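PDB 2FPH: ylmH from Streptococcus pneumoniae, which is a cell division protein that probably binds nucleic acid through an RRM-like domain. Local coordinates for residues Glu19-Val24 with Val69-Asp74; Ser27-Leu32 with Pro73-Pro78. One frame throughout, in Å; residues are numbered along the deposited sequence.

Contact 1 of 2, residues Glu19-Val24 with Val69-Asp74; sequences EWIKKV and VLLYPD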
# COMPACT_ATOMS: atom_id res chain seq x y z
N GLU A 19 0.42 -18.41 -1.93
CA GLU A 19 -0.09 -18.51 -0.53
C GLU A 19 -1.34 -17.70 -0.36
O GLU A 19 -2.34 -18.16 0.25
CB GLU A 19 1.01 -18.16 0.54
CG GLU A 19 2.23 -19.08 0.39
CD GLU A 19 3.51 -18.67 1.13
OE1 GLU A 19 3.81 -17.45 1.28
OE2 GLU A 19 4.23 -19.60 1.56
N TRP A 20 -1.35 -16.50 -0.93
CA TRP A 20 -2.54 -15.64 -0.84
C TRP A 20 -3.72 -16.25 -1.60
O TRP A 20 -4.85 -16.22 -1.11
CB TRP A 20 -2.25 -14.25 -1.36
CG TRP A 20 -1.21 -13.52 -0.52
CD1 TRP A 20 -0.83 -13.78 0.77
CD2 TRP A 20 -0.37 -12.46 -0.96
NE1 TRP A 20 0.17 -12.92 1.19
CE2 TRP A 20 0.47 -12.09 0.13
CE3 TRP A 20 -0.26 -11.77 -2.17
CZ2 TRP A 20 1.41 -11.06 0.03
CZ3 TRP A 20 0.69 -10.70 -2.24
CH2 TRP A 20 1.49 -10.40 -1.18
N ILE A 21 -3.46 -16.75 -2.78
CA ILE A 21 -4.51 -17.44 -3.55
C ILE A 21 -5.08 -18.62 -2.78
O ILE A 21 -6.28 -18.71 -2.66
CB ILE A 21 -3.95 -17.85 -4.90
CG1 ILE A 21 -3.82 -16.60 -5.77
CG2 ILE A 21 -4.78 -18.89 -5.59
CD1 ILE A 21 -3.11 -16.84 -6.96
N LYS A 22 -4.21 -19.44 -2.16
CA LYS A 22 -4.67 -20.56 -1.31
C LYS A 22 -5.53 -20.09 -0.13
O LYS A 22 -6.47 -20.76 0.19
CB LYS A 22 -3.49 -21.38 -0.81
CG LYS A 22 -3.76 -22.38 0.40
CD LYS A 22 -3.88 -23.82 -0.01
CE LYS A 22 -4.15 -24.77 1.23
NZ LYS A 22 -3.26 -26.02 1.27
N LYS A 23 -5.21 -18.96 0.50
CA LYS A 23 -6.03 -18.41 1.56
C LYS A 23 -7.46 -18.18 1.08
O LYS A 23 -8.44 -18.41 1.83
CB LYS A 23 -5.48 -17.06 2.04
CG LYS A 23 -4.22 -17.04 2.88
CD LYS A 23 -3.70 -18.35 3.39
CE LYS A 23 -3.59 -18.32 4.95
NZ LYS A 23 -2.67 -19.37 5.54
N VAL A 24 -7.59 -17.61 -0.12
CA VAL A 24 -8.90 -17.35 -0.67
C VAL A 24 -9.61 -18.65 -1.00
O VAL A 24 -10.82 -18.77 -0.78
CB VAL A 24 -8.87 -16.46 -1.89
CG1 VAL A 24 -10.28 -16.30 -2.43
CG2 VAL A 24 -8.29 -15.09 -1.47
N VAL A 69 -3.99 -5.12 -3.09
CA VAL A 69 -4.81 -5.89 -3.97
C VAL A 69 -5.77 -6.71 -3.18
O VAL A 69 -5.45 -7.25 -2.10
CB VAL A 69 -3.92 -6.81 -4.93
CG1 VAL A 69 -4.66 -7.93 -5.63
CG2 VAL A 69 -3.15 -5.98 -5.99
N LEU A 70 -6.95 -6.83 -3.73
CA LEU A 70 -7.94 -7.70 -3.11
C LEU A 70 -8.16 -8.90 -4.01
O LEU A 70 -8.40 -8.76 -5.22
CB LEU A 70 -9.20 -6.90 -2.92
CG LEU A 70 -9.36 -6.00 -1.75
CD1 LEU A 70 -10.49 -5.04 -2.03
CD2 LEU A 70 -9.59 -6.99 -0.52
N LEU A 71 -8.06 -10.10 -3.44
CA LEU A 71 -8.34 -11.36 -4.15
C LEU A 71 -9.66 -11.89 -3.61
O LEU A 71 -9.80 -11.90 -2.40
CB LEU A 71 -7.19 -12.34 -3.89
CG LEU A 71 -5.81 -11.92 -4.44
CD1 LEU A 71 -4.61 -12.72 -3.94
CD2 LEU A 71 -5.80 -12.01 -5.91
N TYR A 72 -10.62 -12.36 -4.43
CA TYR A 72 -11.95 -12.66 -3.89
C TYR A 72 -12.79 -13.57 -4.76
O TYR A 72 -12.53 -13.69 -5.95
CB TYR A 72 -12.72 -11.40 -3.56
CG TYR A 72 -12.77 -10.42 -4.71
CD1 TYR A 72 -11.75 -9.52 -4.89
CD2 TYR A 72 -13.82 -10.41 -5.63
CE1 TYR A 72 -11.73 -8.64 -5.96
CE2 TYR A 72 -13.81 -9.48 -6.73
CZ TYR A 72 -12.78 -8.61 -6.85
OH TYR A 72 -12.73 -7.71 -7.92
N PRO A 73 -13.70 -14.31 -4.11
CA PRO A 73 -14.70 -15.09 -4.84
C PRO A 73 -15.71 -14.15 -5.50
O PRO A 73 -15.82 -13.01 -5.09
CB PRO A 73 -15.37 -15.90 -3.74
CG PRO A 73 -14.41 -15.87 -2.62
CD PRO A 73 -13.88 -14.48 -2.66
N ASP A 74 -16.53 -14.70 -6.41
CA ASP A 74 -17.37 -13.90 -7.32
C ASP A 74 -18.55 -13.18 -6.66
O ASP A 74 -18.97 -12.08 -7.14
CB ASP A 74 -17.87 -14.75 -8.46
CG ASP A 74 -16.74 -15.21 -9.39
OD1 ASP A 74 -15.68 -14.53 -9.52
OD2 ASP A 74 -16.82 -16.27 -10.04
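Val24 lays its two methyl groups over the end of strand 69-72, overlapping Leu71 and Pro73. One branch, CG2, sits 3.8 Å from Leu71 CB and also lies 3.6 Å from Leu71 O, so it covers side chain and backbone of the same residue. The other, CG1, lies anti to the backbone N (chi1 177°) and points to the proline ring, which it meets at CD, 4.0 Å away. Leu71 in turn reaches back to the helix. With its CG beside the backbone N (chi1 -64°), the side chain sends CD1 to the helix, where it touches Trp20 CB at 3.8 Å. Ile21 CG1 is a looser neighbour, 4.4 Å from Leu71 CD1. Leu71 thus fits against one helical turn, between Trp20 and Val24, and crosses the valine at about a right angle. Here helix 11-27 packs on the three-stranded antiparallel sheet of the N-terminal region, of which 69-72 is the central strand; the segment axes approach to 8.5 Å at a crossing angle of -43°. The side chains meet through apolar contacts. Helix 38-50 meets the same leucine through Leu44 and Ala48 and touches Ile21 through Leu47, so both helices touch Leu71. The indole of Trp20 stacks on Phe31 of the edge strand 31-32.

Contact 2 of 2, residues Ser27-Leu32 with Pro73-Pro78; sequences SYAPFL and PDYFQP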
# COMPACT_ATOMS: atom_id res chain seq x y z
N SER A 27 -10.85 -20.14 2.36
CA SER A 27 -11.76 -19.38 3.18
C SER A 27 -13.02 -19.00 2.43
O SER A 27 -13.99 -18.61 3.09
CB SER A 27 -11.08 -18.11 3.68
OG SER A 27 -10.67 -17.29 2.60
N TYR A 28 -12.97 -19.09 1.11
CA TYR A 28 -13.97 -18.52 0.15
C TYR A 28 -14.35 -17.13 0.69
O TYR A 28 -15.57 -16.70 0.88
CB TYR A 28 -15.12 -19.54 -0.08
CG TYR A 28 -16.16 -19.19 -1.08
CD1 TYR A 28 -16.02 -19.43 -2.40
CD2 TYR A 28 -17.40 -18.76 -0.63
CE1 TYR A 28 -17.06 -19.11 -3.29
CE2 TYR A 28 -18.40 -18.47 -1.47
CZ TYR A 28 -18.24 -18.64 -2.81
OH TYR A 28 -19.30 -18.32 -3.60
N ALA A 29 -13.29 -16.36 0.96
CA ALA A 29 -13.46 -14.98 1.40
C ALA A 29 -12.37 -14.09 0.82
O ALA A 29 -11.36 -14.58 0.38
CB ALA A 29 -13.42 -14.87 2.87
N PRO A 30 -12.58 -12.79 0.78
CA PRO A 30 -11.54 -11.94 0.16
C PRO A 30 -10.30 -11.94 1.03
O PRO A 30 -10.41 -12.01 2.29
CB PRO A 30 -12.19 -10.54 0.10
CG PRO A 30 -13.64 -10.82 0.29
CD PRO A 30 -13.73 -12.00 1.24
N PHE A 31 -9.15 -11.79 0.36
CA PHE A 31 -7.87 -11.58 1.01
C PHE A 31 -7.30 -10.26 0.50
O PHE A 31 -7.32 -10.02 -0.69
CB PHE A 31 -6.87 -12.69 0.66
CG PHE A 31 -5.54 -12.48 1.35
CD1 PHE A 31 -5.45 -12.66 2.74
CD2 PHE A 31 -4.43 -11.97 0.69
CE1 PHE A 31 -4.29 -12.42 3.42
CE2 PHE A 31 -3.25 -11.70 1.39
CZ PHE A 31 -3.20 -11.92 2.78
N LEU A 32 -6.88 -9.41 1.42
CA LEU A 32 -6.26 -8.12 1.11
C LEU A 32 -4.74 -8.21 1.37
O LEU A 32 -4.29 -8.51 2.50
CB LEU A 32 -6.88 -7.04 1.97
CG LEU A 32 -6.28 -5.64 1.98
CD1 LEU A 32 -6.49 -5.12 0.62
CD2 LEU A 32 -6.97 -4.69 3.05
N PRO A 73 -13.70 -14.31 -4.11
CA PRO A 73 -14.70 -15.09 -4.84
C PRO A 73 -15.71 -14.15 -5.50
O PRO A 73 -15.82 -13.01 -5.09
CB PRO A 73 -15.37 -15.90 -3.74
CG PRO A 73 -14.41 -15.87 -2.62
CD PRO A 73 -13.88 -14.48 -2.66
N ASP A 74 -16.53 -14.70 -6.41
CA ASP A 74 -17.37 -13.90 -7.32
C ASP A 74 -18.55 -13.18 -6.66
O ASP A 74 -18.97 -12.08 -7.14
CB ASP A 74 -17.87 -14.75 -8.46
CG ASP A 74 -16.74 -15.21 -9.39
OD1 ASP A 74 -15.68 -14.53 -9.52
OD2 ASP A 74 -16.82 -16.27 -10.04
N TYR A 75 -19.05 -13.72 -5.56
CA TYR A 75 -20.08 -13.05 -4.82
C TYR A 75 -19.66 -11.61 -4.39
O TYR A 75 -20.51 -10.74 -4.24
CB TYR A 75 -20.50 -13.90 -3.62
CG TYR A 75 -19.51 -13.94 -2.47
CD1 TYR A 75 -18.54 -14.94 -2.40
CD2 TYR A 75 -19.58 -13.02 -1.44
CE1 TYR A 75 -17.62 -14.98 -1.36
CE2 TYR A 75 -18.67 -13.05 -0.36
CZ TYR A 75 -17.70 -14.05 -0.34
OH TYR A 75 -16.83 -14.09 0.71
N PHE A 76 -18.37 -11.35 -4.22
CA PHE A 76 -17.92 -10.09 -3.61
C PHE A 76 -17.73 -9.02 -4.73
O PHE A 76 -17.06 -9.27 -5.66
CB PHE A 76 -16.61 -10.38 -2.84
CG PHE A 76 -16.15 -9.26 -1.93
CD1 PHE A 76 -16.72 -9.07 -0.68
CD2 PHE A 76 -15.09 -8.45 -2.29
CE1 PHE A 76 -16.29 -8.09 0.17
CE2 PHE A 76 -14.63 -7.45 -1.43
CZ PHE A 76 -15.25 -7.25 -0.20
N GLN A 77 -18.26 -7.79 -4.73
CA GLN A 77 -18.64 -6.87 -3.71
C GLN A 77 -17.67 -5.61 -3.65
O GLN A 77 -18.07 -4.72 -3.00
CB GLN A 77 -18.88 -7.51 -2.32
CG GLN A 77 -20.32 -7.86 -1.98
CD GLN A 77 -20.47 -8.71 -0.73
OE1 GLN A 77 -20.14 -8.27 0.38
NE2 GLN A 77 -20.98 -9.94 -0.91
N PRO A 78 -16.49 -5.48 -4.29
CA PRO A 78 -15.44 -4.61 -3.70
C PRO A 78 -15.75 -3.10 -3.76
O PRO A 78 -16.24 -2.64 -4.79
CB PRO A 78 -14.19 -4.91 -4.51
CG PRO A 78 -14.64 -6.14 -5.45
CD PRO A 78 -16.06 -5.96 -5.61
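The chain leaves helix 11-27 at Tyr28, which has a positive phi, while the facing segment folds into a type I beta turn from Pro73 to Phe76, closed by the backbone bond from Phe76 N to Pro73 O. Tyr28 CG lies anti to the backbone N, which carries the phenol ring out over this turn. One face of that ring receives Pro73 CB in a CH-pi contact, the carbon 4.0 Å from the ring centroid and displaced toward the rim, while Pro73 CG presses on the Tyr28 carbonyl carbon at 3.5 Å. Tyr75 comes to the same face obliquely: the two ring planes are inclined at 36°, and Tyr75 CE1 lies 3.6 Å from Tyr28 CE2. Its hydroxyl then passes to the backbone, where Tyr75 OH donates to Tyr28 O over 2.9 Å, tilted 23° from the carbonyl plane. One tyrosine therefore engages both the ring and the carbonyl of the other. Further along, Pro30 CG stands almost centrally over the Phe76 ring, 3.5 Å from its centroid and only 6° off the normal. Pro30 also touches Tyr72 of strand 69-72. At the surface of the N-terminal region, the arrangement joins a helix-to-strand connection to a type I beta turn following the central strand of an antiparallel sheet, through proline-aromatic CH-pi packing.

Overall arrangement
Contacts 1 and 2 are neighbours in the N-terminal part of the chain, their centres about 7 Å apart, and they share Pro73 and Asp74. Along the sequence, helix 11-27 runs into strand 31-32, and the later partner is strand 69-72 continuing into its following loop; each contact therefore pairs successive portions of the same two chain regions. Strands 31-32 and 69-72 are antiparallel neighbours in the three-stranded sheet, and a probable backbone hydrogen bond from Phe31 N to Leu71 O ties the contacts together. Contact 1 belongs to the buried helix-sheet core, whereas contact 2 continues it to the surface, in the loop that leads from strand 69-72 to strand 85-91.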